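Local coordinates for protein alanine dehydrogenase (Archaeoglobus fulgidus, PDB 1OMO) that catalyses the NAD-dependent oxidative deamination of L-alanine to pyruvate, and the reverse reductive amination, as a homodimer, at residues 4-15 with 304-315; 80-88 with 97-105. One frame throughout, in Å; residues are numbered along the deposited sequence.

Interaction 1: residues 4-15 with 304-315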
loop_
_atom_site.group_PDB
_atom_site.type_symbol
_atom_site.label_atom_id
_atom_site.label_comp_id
_atom_site.label_asym_id
_atom_site.label_seq_id
_atom_site.Cartn_x
_atom_site.Cartn_y
_atom_site.Cartn_z
ATOM N N LEU A 4 -2.336 -19.070 2.072
ATOM C CA LEU A 4 -1.096 -19.738 2.483
ATOM C C LEU A 4 -0.232 -18.740 3.284
ATOM O O LEU A 4 -0.124 -17.570 2.908
ATOM C CB LEU A 4 -0.352 -20.214 1.226
ATOM C CG LEU A 4 0.924 -21.029 1.304
ATOM C CD1 LEU A 4 0.588 -22.416 1.770
ATOM C CD2 LEU A 4 1.612 -21.046 -0.043
ATOM N N ILE A 5 0.335 -19.191 4.400
ATOM C CA ILE A 5 1.201 -18.354 5.241
ATOM C C ILE A 5 2.623 -18.893 5.120
ATOM O O ILE A 5 2.855 -20.075 5.374
ATOM C CB ILE A 5 0.740 -18.384 6.729
ATOM C CG1 ILE A 5 -0.706 -17.866 6.823
ATOM C CG2 ILE A 5 1.614 -17.475 7.593
ATOM C CD1 ILE A 5 -0.907 -16.473 6.204
ATOM N N LEU A 6 3.560 -18.043 4.690
ATOM C CA LEU A 6 4.955 -18.463 4.533
ATOM C C LEU A 6 5.923 -17.648 5.376
ATOM O O LEU A 6 5.960 -16.403 5.332
ATOM C CB LEU A 6 5.384 -18.402 3.074
ATOM C CG LEU A 6 4.823 -19.449 2.108
ATOM C CD1 LEU A 6 5.369 -19.144 0.738
ATOM C CD2 LEU A 6 5.203 -20.871 2.512
ATOM N N THR A 7 6.697 -18.384 6.158
ATOM C CA THR A 7 7.693 -17.836 7.061
ATOM C C THR A 7 9.022 -17.544 6.349
ATOM O O THR A 7 9.280 -18.076 5.267
ATOM C CB THR A 7 8.011 -18.838 8.151
ATOM O OG1 THR A 7 8.763 -19.901 7.590
ATOM C CG2 THR A 7 6.788 -19.494 8.622
ATOM N N GLN A 8 9.888 -16.744 6.968
ATOM C CA GLN A 8 11.161 -16.460 6.327
ATOM C C GLN A 8 11.950 -17.746 6.082
ATOM O O GLN A 8 12.489 -17.950 4.990
ATOM C CB GLN A 8 11.998 -15.501 7.162
ATOM C CG GLN A 8 13.296 -15.097 6.477
ATOM C CD GLN A 8 14.182 -14.273 7.372
ATOM O OE1 GLN A 8 13.707 -13.630 8.315
ATOM N NE2 GLN A 8 15.480 -14.275 7.082
ATOM N N GLU A 9 12.008 -18.617 7.082
ATOM C CA GLU A 9 12.727 -19.877 6.946
ATOM C C GLU A 9 12.159 -20.665 5.772
ATOM O O GLU A 9 12.911 -21.233 4.987
ATOM C CB GLU A 9 12.637 -20.696 8.245
ATOM C CG GLU A 9 13.383 -22.034 8.218
ATOM C CD GLU A 9 13.929 -22.481 9.597
ATOM O OE1 GLU A 9 13.156 -22.518 10.593
ATOM O OE2 GLU A 9 15.145 -22.805 9.671
ATOM N N GLU A 10 10.837 -20.685 5.629
ATOM C CA GLU A 10 10.212 -21.417 4.529
ATOM C C GLU A 10 10.551 -20.763 3.206
ATOM O O GLU A 10 11.052 -21.441 2.302
ATOM C CB GLU A 10 8.681 -21.497 4.696
ATOM C CG GLU A 10 8.246 -22.491 5.784
ATOM C CD GLU A 10 6.817 -22.290 6.289
ATOM O OE1 GLU A 10 6.272 -23.223 6.920
ATOM O OE2 GLU A 10 6.236 -21.211 6.069
ATOM N N VAL A 11 10.306 -19.453 3.092
ATOM C CA VAL A 11 10.597 -18.756 1.842
ATOM C C VAL A 11 12.046 -18.971 1.366
ATOM O O VAL A 11 12.257 -19.168 0.172
ATOM C CB VAL A 11 10.297 -17.257 1.955
ATOM C CG1 VAL A 11 10.746 -16.508 0.682
ATOM C CG2 VAL A 11 8.820 -17.072 2.178
ATOM N N GLU A 12 13.011 -18.967 2.299
ATOM C CA GLU A 12 14.430 -19.170 1.991
ATOM C C GLU A 12 14.691 -20.465 1.252
ATOM O O GLU A 12 15.614 -20.551 0.447
ATOM C CB GLU A 12 15.291 -19.127 3.270
ATOM C CG GLU A 12 15.361 -17.711 3.867
ATOM C CD GLU A 12 16.376 -17.548 4.983
ATOM O OE1 GLU A 12 17.177 -18.474 5.219
ATOM O OE2 GLU A 12 16.376 -16.465 5.609
ATOM N N SER A 13 13.859 -21.464 1.502
ATOM C CA SER A 13 14.036 -22.739 0.841
ATOM C C SER A 13 13.158 -22.857 -0.406
ATOM O O SER A 13 13.036 -23.953 -0.971
ATOM C CB SER A 13 13.673 -23.883 1.795
ATOM O OG SER A 13 12.253 -24.022 1.951
ATOM N N LEU A 14 12.557 -21.752 -0.841
ATOM C CA LEU A 14 11.647 -21.795 -1.987
ATOM C C LEU A 14 12.056 -21.070 -3.264
ATOM O O LEU A 14 11.298 -21.072 -4.231
ATOM C CB LEU A 14 10.255 -21.301 -1.551
ATOM C CG LEU A 14 9.161 -22.306 -1.147
ATOM C CD1 LEU A 14 9.781 -23.590 -0.709
ATOM C CD2 LEU A 14 8.263 -21.719 -0.056
ATOM N N ILE A 15 13.223 -20.432 -3.265
ATOM C CA ILE A 15 13.721 -19.744 -4.457
ATOM C C ILE A 15 15.213 -19.875 -4.515
ATOM O O ILE A 15 15.902 -19.867 -3.505
ATOM C CB ILE A 15 13.517 -18.191 -4.524
ATOM C CG1 ILE A 15 12.075 -17.775 -4.712
ATOM C CG2 ILE A 15 14.139 -17.673 -5.825
ATOM C CD1 ILE A 15 12.002 -16.436 -5.521
ATOM N N VAL A 304 8.093 -18.089 -5.353
ATOM C CA VAL A 304 8.029 -18.677 -4.020
ATOM C C VAL A 304 6.669 -19.341 -3.813
ATOM O O VAL A 304 6.569 -20.432 -3.217
ATOM C CB VAL A 304 8.176 -17.595 -2.920
ATOM C CG1 VAL A 304 7.738 -18.151 -1.558
ATOM C CG2 VAL A 304 9.613 -17.107 -2.861
ATOM N N TYR A 305 5.612 -18.673 -4.279
ATOM C CA TYR A 305 4.267 -19.224 -4.087
ATOM C C TYR A 305 4.069 -20.551 -4.851
ATOM O O TYR A 305 3.614 -21.525 -4.278
ATOM C CB TYR A 305 3.182 -18.194 -4.476
ATOM C CG TYR A 305 1.756 -18.727 -4.380
ATOM C CD1 TYR A 305 0.996 -18.925 -5.526
ATOM C CD2 TYR A 305 1.194 -19.087 -3.148
ATOM C CE1 TYR A 305 -0.299 -19.479 -5.466
ATOM C CE2 TYR A 305 -0.093 -19.637 -3.075
ATOM C CZ TYR A 305 -0.833 -19.832 -4.246
ATOM O OH TYR A 305 -2.086 -20.372 -4.199
ATOM N N GLU A 306 4.433 -20.593 -6.123
ATOM C CA GLU A 306 4.277 -21.805 -6.917
ATOM C C GLU A 306 5.205 -22.898 -6.418
ATOM O O GLU A 306 4.835 -24.065 -6.417
ATOM C CB GLU A 306 4.505 -21.492 -8.406
ATOM C CG GLU A 306 3.413 -20.558 -8.935
ATOM C CD GLU A 306 3.616 -20.087 -10.351
ATOM O OE1 GLU A 306 2.731 -19.387 -10.872
ATOM O OE2 GLU A 306 4.658 -20.403 -10.953
ATOM N N ASN A 307 6.404 -22.548 -5.969
ATOM C CA ASN A 307 7.270 -23.591 -5.464
ATOM C C ASN A 307 6.731 -24.094 -4.141
ATOM O O ASN A 307 7.002 -25.220 -3.750
ATOM C CB ASN A 307 8.687 -23.089 -5.270
ATOM C CG ASN A 307 9.459 -23.033 -6.560
ATOM O OD1 ASN A 307 9.103 -23.691 -7.528
ATOM N ND2 ASN A 307 10.529 -22.259 -6.579
ATOM N N ALA A 308 5.989 -23.245 -3.441
ATOM C CA ALA A 308 5.420 -23.617 -2.170
ATOM C C ALA A 308 4.282 -24.635 -2.396
ATOM O O ALA A 308 4.168 -25.616 -1.649
ATOM C CB ALA A 308 4.909 -22.378 -1.442
ATOM N N LEU A 309 3.434 -24.417 -3.403
ATOM C CA LEU A 309 2.372 -25.381 -3.661
ATOM C C LEU A 309 3.038 -26.731 -3.967
ATOM O O LEU A 309 2.679 -27.766 -3.382
ATOM C CB LEU A 309 1.543 -24.959 -4.846
ATOM C CG LEU A 309 0.941 -23.577 -4.639
ATOM C CD1 LEU A 309 0.148 -23.210 -5.871
ATOM C CD2 LEU A 309 0.042 -23.551 -3.412
ATOM N N SER A 310 4.023 -26.705 -4.862
ATOM C CA SER A 310 4.748 -27.913 -5.271
ATOM C C SER A 310 5.329 -28.751 -4.168
ATOM O O SER A 310 5.264 -29.968 -4.242
ATOM C CB SER A 310 5.891 -27.571 -6.218
ATOM O OG SER A 310 5.350 -27.156 -7.447
ATOM N N LYS A 311 5.903 -28.125 -3.148
ATOM C CA LYS A 311 6.516 -28.894 -2.080
ATOM C C LYS A 311 5.674 -29.011 -0.824
ATOM O O LYS A 311 6.161 -29.465 0.217
ATOM C CB LYS A 311 7.874 -28.303 -1.732
ATOM C CG LYS A 311 8.838 -28.272 -2.890
ATOM C CD LYS A 311 10.172 -27.709 -2.419
ATOM C CE LYS A 311 11.245 -27.900 -3.468
ATOM N NZ LYS A 311 12.507 -27.255 -3.026
ATOM N N ASN A 312 4.410 -28.617 -0.924
ATOM C CA ASN A 312 3.496 -28.685 0.217
ATOM C C ASN A 312 4.088 -27.915 1.402
ATOM O O ASN A 312 3.992 -28.354 2.555
ATOM C CB ASN A 312 3.257 -30.140 0.640
ATOM C CG ASN A 312 2.026 -30.290 1.524
ATOM O OD1 ASN A 312 1.957 -31.188 2.360
ATOM N ND2 ASN A 312 1.039 -29.412 1.331
ATOM N N VAL A 313 4.718 -26.780 1.117
ATOM C CA VAL A 313 5.309 -25.975 2.172
ATOM C C VAL A 313 4.347 -24.861 2.599
ATOM O O VAL A 313 3.621 -24.284 1.761
ATOM C CB VAL A 313 6.629 -25.340 1.694
ATOM C CG1 VAL A 313 7.286 -24.561 2.844
ATOM C CG2 VAL A 313 7.566 -26.428 1.168
ATOM N N GLY A 314 4.345 -24.562 3.895
ATOM C CA GLY A 314 3.494 -23.505 4.410
ATOM C C GLY A 314 2.461 -23.989 5.400
ATOM O O GLY A 314 2.547 -25.110 5.886
ATOM N N SER A 315 1.514 -23.123 5.736
ATOM C CA SER A 315 0.422 -23.451 6.649
ATOM C C SER A 315 -0.734 -22.650 6.070
ATOM O O SER A 315 -0.504 -21.738 5.278
ATOM C CB SER A 315 0.743 -23.038 8.095
ATOM O OG SER A 315 0.812 -21.630 8.280
HETATM O O HOH W 1 3.626 -20.868 8.071
HETATM O O HOH W 2 6.337 -26.271 5.735
HETATM O O HOH W 3 11.908 -26.852 0.217
#
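Val304 and Leu14 lie at the tight centre of this contact, where Leu14 CD2 rests 3.7 Å from Ala308 CB and also reaches Val304 CG1. The Leu6 and Val304 side chains slide past each other in opposite directions, Leu6 CD1 3.4 Å from Val304 CG1. Leu4 swings its CG away from the backbone N (chi1 -176°), which carries CD2 to the same helix, 3.7 Å from Tyr305 CD2, while CD1 turns to the carbonyl of Val313. Gly314 runs close by: a CB placed on it would lie 2.7 Å from Leu4 CD1, so the packing leaves no room for a side chain. A polar link holds the end of segment 4-15: Asn307 ND2 donates to Leu14 O at 2.7 Å, almost straight (171°), with the acceptor in its amide plane, and the same nitrogen also bonds Glu19. Ile5 N donates to Ser315 O at 2.8 Å, whereas the return bond is weak. The outer side is looser and watered. One water joins Ile5 O to Ser315 OG; another donates to Glu10 OE1 and accepts from Gly314 N, and a third links Lys311 NZ and Ser13 O by weak bonds. Glu10 also lays CG against Val313 CG1 at 3.7 Å. Its OE2 takes the amide of Thr7, whose OG1 takes Glu10 N, a capping box opening helix 8-12; the chain leaves the C-terminal helix through a Schellman motif at Asn312.

Interaction 2: residues 80-88 with 97-105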
loop_
_atom_site.group_PDB
_atom_site.type_symbol
_atom_site.label_atom_id
_atom_site.label_comp_id
_atom_site.label_asym_id
_atom_site.label_seq_id
_atom_site.Cartn_x
_atom_site.Cartn_y
_atom_site.Cartn_z
ATOM N N THR A 80 16.512 -4.355 11.220
ATOM C CA THR A 80 16.210 -3.004 10.810
ATOM C C THR A 80 15.053 -2.991 9.793
ATOM O O THR A 80 14.225 -2.073 9.771
ATOM C CB THR A 80 17.489 -2.359 10.184
ATOM O OG1 THR A 80 18.407 -2.029 11.239
ATOM C CG2 THR A 80 17.166 -1.091 9.379
ATOM N N VAL A 81 15.011 -4.043 8.977
ATOM C CA VAL A 81 14.055 -4.192 7.895
ATOM C C VAL A 81 13.290 -5.507 8.034
ATOM O O VAL A 81 13.887 -6.582 8.178
ATOM C CB VAL A 81 14.820 -4.204 6.555
ATOM C CG1 VAL A 81 13.885 -4.276 5.371
ATOM C CG2 VAL A 81 15.691 -2.973 6.469
ATOM N N MET A 82 11.965 -5.410 8.015
ATOM C CA MET A 82 11.090 -6.569 8.063
ATOM C C MET A 82 10.095 -6.273 6.937
ATOM O O MET A 82 9.701 -5.122 6.722
ATOM C CB MET A 82 10.378 -6.670 9.407
ATOM C CG MET A 82 11.236 -7.218 10.550
ATOM S SD MET A 82 10.451 -6.909 12.176
ATOM C CE MET A 82 10.913 -5.195 12.368
ATOM N N ALA A 83 9.739 -7.289 6.161
ATOM C CA ALA A 83 8.781 -7.061 5.088
ATOM C C ALA A 83 7.824 -8.218 4.926
ATOM O O ALA A 83 8.188 -9.385 5.145
ATOM C CB ALA A 83 9.489 -6.759 3.749
ATOM N N LEU A 84 6.595 -7.865 4.554
ATOM C CA LEU A 84 5.522 -8.812 4.333
ATOM C C LEU A 84 4.922 -8.521 2.982
ATOM O O LEU A 84 4.681 -7.351 2.642
ATOM C CB LEU A 84 4.426 -8.659 5.370
ATOM C CG LEU A 84 4.680 -9.186 6.766
ATOM C CD1 LEU A 84 3.391 -8.995 7.616
ATOM C CD2 LEU A 84 5.113 -10.651 6.682
ATOM N N MET A 85 4.664 -9.594 2.236
ATOM C CA MET A 85 4.066 -9.532 0.912
ATOM C C MET A 85 2.727 -10.267 0.933
ATOM O O MET A 85 2.626 -11.409 1.430
ATOM C CB MET A 85 4.989 -10.216 -0.114
ATOM C CG MET A 85 4.323 -10.652 -1.461
ATOM S SD MET A 85 3.697 -9.246 -2.424
ATOM C CE MET A 85 5.282 -8.697 -3.195
ATOM N N ILE A 86 1.705 -9.593 0.421
ATOM C CA ILE A 86 0.390 -10.188 0.283
ATOM C C ILE A 86 0.306 -10.423 -1.241
ATOM O O ILE A 86 0.420 -9.480 -2.035
ATOM C CB ILE A 86 -0.770 -9.254 0.729
ATOM C CG1 ILE A 86 -0.655 -8.894 2.225
ATOM C CG2 ILE A 86 -2.097 -9.985 0.464
ATOM C CD1 ILE A 86 -1.573 -7.764 2.718
ATOM N N LEU A 87 0.145 -11.683 -1.641
ATOM C CA LEU A 87 0.072 -12.072 -3.055
ATOM C C LEU A 87 -1.377 -12.305 -3.376
ATOM O O LEU A 87 -2.019 -13.094 -2.693
ATOM C CB LEU A 87 0.803 -13.392 -3.303
ATOM C CG LEU A 87 1.861 -13.590 -4.378
ATOM C CD1 LEU A 87 1.876 -15.063 -4.698
ATOM C CD2 LEU A 87 1.601 -12.813 -5.619
ATOM N N ASN A 88 -1.883 -11.662 -4.427
ATOM C CA ASN A 88 -3.299 -11.827 -4.788
ATOM C C ASN A 88 -3.523 -12.334 -6.202
ATOM O O ASN A 88 -2.617 -12.354 -7.030
ATOM C CB ASN A 88 -4.057 -10.506 -4.658
ATOM C CG ASN A 88 -3.886 -9.846 -3.286
ATOM O OD1 ASN A 88 -2.768 -9.488 -2.880
ATOM N ND2 ASN A 88 -4.996 -9.676 -2.570
ATOM N N ALA A 97 -1.622 -15.582 -0.705
ATOM C CA ALA A 97 -0.588 -15.844 0.295
ATOM C C ALA A 97 -0.121 -14.576 1.016
ATOM O O ALA A 97 -0.250 -13.453 0.495
ATOM C CB ALA A 97 0.629 -16.523 -0.391
ATOM N N VAL A 98 0.390 -14.773 2.222
ATOM C CA VAL A 98 0.962 -13.711 3.033
ATOM C C VAL A 98 2.292 -14.348 3.366
ATOM O O VAL A 98 2.331 -15.380 4.050
ATOM C CB VAL A 98 0.179 -13.463 4.343
ATOM C CG1 VAL A 98 0.973 -12.512 5.229
ATOM C CG2 VAL A 98 -1.196 -12.850 4.046
ATOM N N MET A 99 3.377 -13.763 2.850
ATOM C CA MET A 99 4.740 -14.290 3.048
ATOM C C MET A 99 5.750 -13.288 3.580
ATOM O O MET A 99 5.597 -12.071 3.457
ATOM C CB MET A 99 5.412 -14.709 1.744
ATOM C CG MET A 99 5.396 -13.851 0.543
ATOM S SD MET A 99 6.043 -14.956 -0.777
ATOM C CE MET A 99 4.482 -15.681 -1.195
ATOM N N ASP A 100 6.838 -13.831 4.093
ATOM C CA ASP A 100 7.934 -13.003 4.528
ATOM C C ASP A 100 8.564 -12.513 3.229
ATOM O O ASP A 100 8.766 -13.291 2.286
ATOM C CB ASP A 100 9.012 -13.804 5.259
ATOM C CG ASP A 100 10.332 -13.027 5.343
ATOM O OD1 ASP A 100 10.296 -11.912 5.859
ATOM O OD2 ASP A 100 11.392 -13.494 4.893
ATOM N N ALA A 101 8.856 -11.233 3.158
ATOM C CA ALA A 101 9.529 -10.700 1.985
ATOM C C ALA A 101 10.861 -10.092 2.478
ATOM O O ALA A 101 11.513 -9.336 1.746
ATOM C CB ALA A 101 8.665 -9.635 1.293
ATOM N N THR A 102 11.272 -10.433 3.705
ATOM C CA THR A 102 12.506 -9.846 4.239
ATOM C C THR A 102 13.672 -10.420 3.470
ATOM O O THR A 102 14.483 -9.704 2.913
ATOM C CB THR A 102 12.696 -10.110 5.758
ATOM O OG1 THR A 102 11.610 -9.528 6.492
ATOM C CG2 THR A 102 14.022 -9.463 6.261
ATOM N N TYR A 103 13.723 -11.732 3.405
ATOM C CA TYR A 103 14.786 -12.368 2.680
ATOM C C TYR A 103 14.733 -12.122 1.182
ATOM O O TYR A 103 15.767 -11.871 0.567
ATOM C CB TYR A 103 14.748 -13.860 2.959
ATOM C CG TYR A 103 15.695 -14.690 2.126
ATOM C CD1 TYR A 103 15.222 -15.450 1.056
ATOM C CD2 TYR A 103 17.053 -14.780 2.451
ATOM C CE1 TYR A 103 16.073 -16.286 0.338
ATOM C CE2 TYR A 103 17.895 -15.602 1.743
ATOM C CZ TYR A 103 17.396 -16.349 0.689
ATOM O OH TYR A 103 18.239 -17.148 -0.036
ATOM N N THR A 104 13.543 -12.179 0.580
ATOM C CA THR A 104 13.474 -12.009 -0.858
ATOM C C THR A 104 13.748 -10.601 -1.291
ATOM O O THR A 104 13.993 -10.362 -2.460
ATOM C CB THR A 104 12.109 -12.487 -1.482
ATOM O OG1 THR A 104 10.999 -11.864 -0.815
ATOM C CG2 THR A 104 11.995 -14.030 -1.410
ATOM N N THR A 105 13.680 -9.650 -0.367
ATOM C CA THR A 105 13.984 -8.262 -0.735
ATOM C C THR A 105 15.511 -8.201 -0.987
ATOM O O THR A 105 15.971 -7.599 -1.965
ATOM C CB THR A 105 13.570 -7.272 0.396
ATOM O OG1 THR A 105 12.141 -7.219 0.474
ATOM C CG2 THR A 105 14.135 -5.882 0.156
#
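The Asp100 carboxylate brings OD1 to 3.4 Å from Ala83 O of the other strand, two acceptors that do not bond. Thr102 N comes to OD1 from above the carboxylate plane (57° out), Thr102 OG1 donates at 2.8 Å to the syn lone pair of the same Asp100 OD1, and Tyr103 N meets OD2 on its syn side. The bond from Thr102 N makes an Asx turn and that from Tyr103 N an Asx motif, at the start of helix 102-120. Having given its proton to Asp100, Thr102 OG1 accepts from Ala83 N at 2.9 Å, so Asp100 probably helps to fix the rotation of this hydroxyl. An alanine in place of Asp100 removes both carboxylate oxygens, and the Thr102 hydroxyl would probably be freer to turn from Ala83 N, with the Thr102 and Tyr103 amides left without these mates. Beyond lies regular antiparallel pairing: Met85 N bonds Met99 O at 2.9 Å and Met99 N bonds Met85 O at 2.8 Å, both in the carbonyl plane. Their side chains lie side by side and point the same way, with Met85 CG anti to its N (chi1 161°) and Met99 CG between N and the carbonyl carbon (chi1 47°); Met85 CB touches Met99 CG at 3.7 Å. Strands 61-69 and 3-6 flank the hairpin, and helix 294-311 covers the methionine face through Asp297 and Val304. On helix 102-120, Thr105 OG1 bonds Lys65 NZ, the proposed proton donor/acceptor.

How the interactions relate
The two contacts lie about 12 Å apart, centre to centre, and share one mixed sheet, in which strand 3-6 of interaction 1 is the parallel neighbour of strand 95-100 of interaction 2. The join is direct: Leu4 O to Val98 N (2.9 Å) and Leu6 O to Asp100 N (3.0 Å) are probable hydrogen bonds, and Tyr305 packs on Leu87. Along the chain the order is 4-15, 80-88, 97-105, 304-315, so the local hairpin is nested inside the long loop that brings the two chain ends together. Both contacts also touch the second subunit, consistent with this sheet serving the beta-sandwich dimer, while the hairpin's helix end leads toward the NAD site.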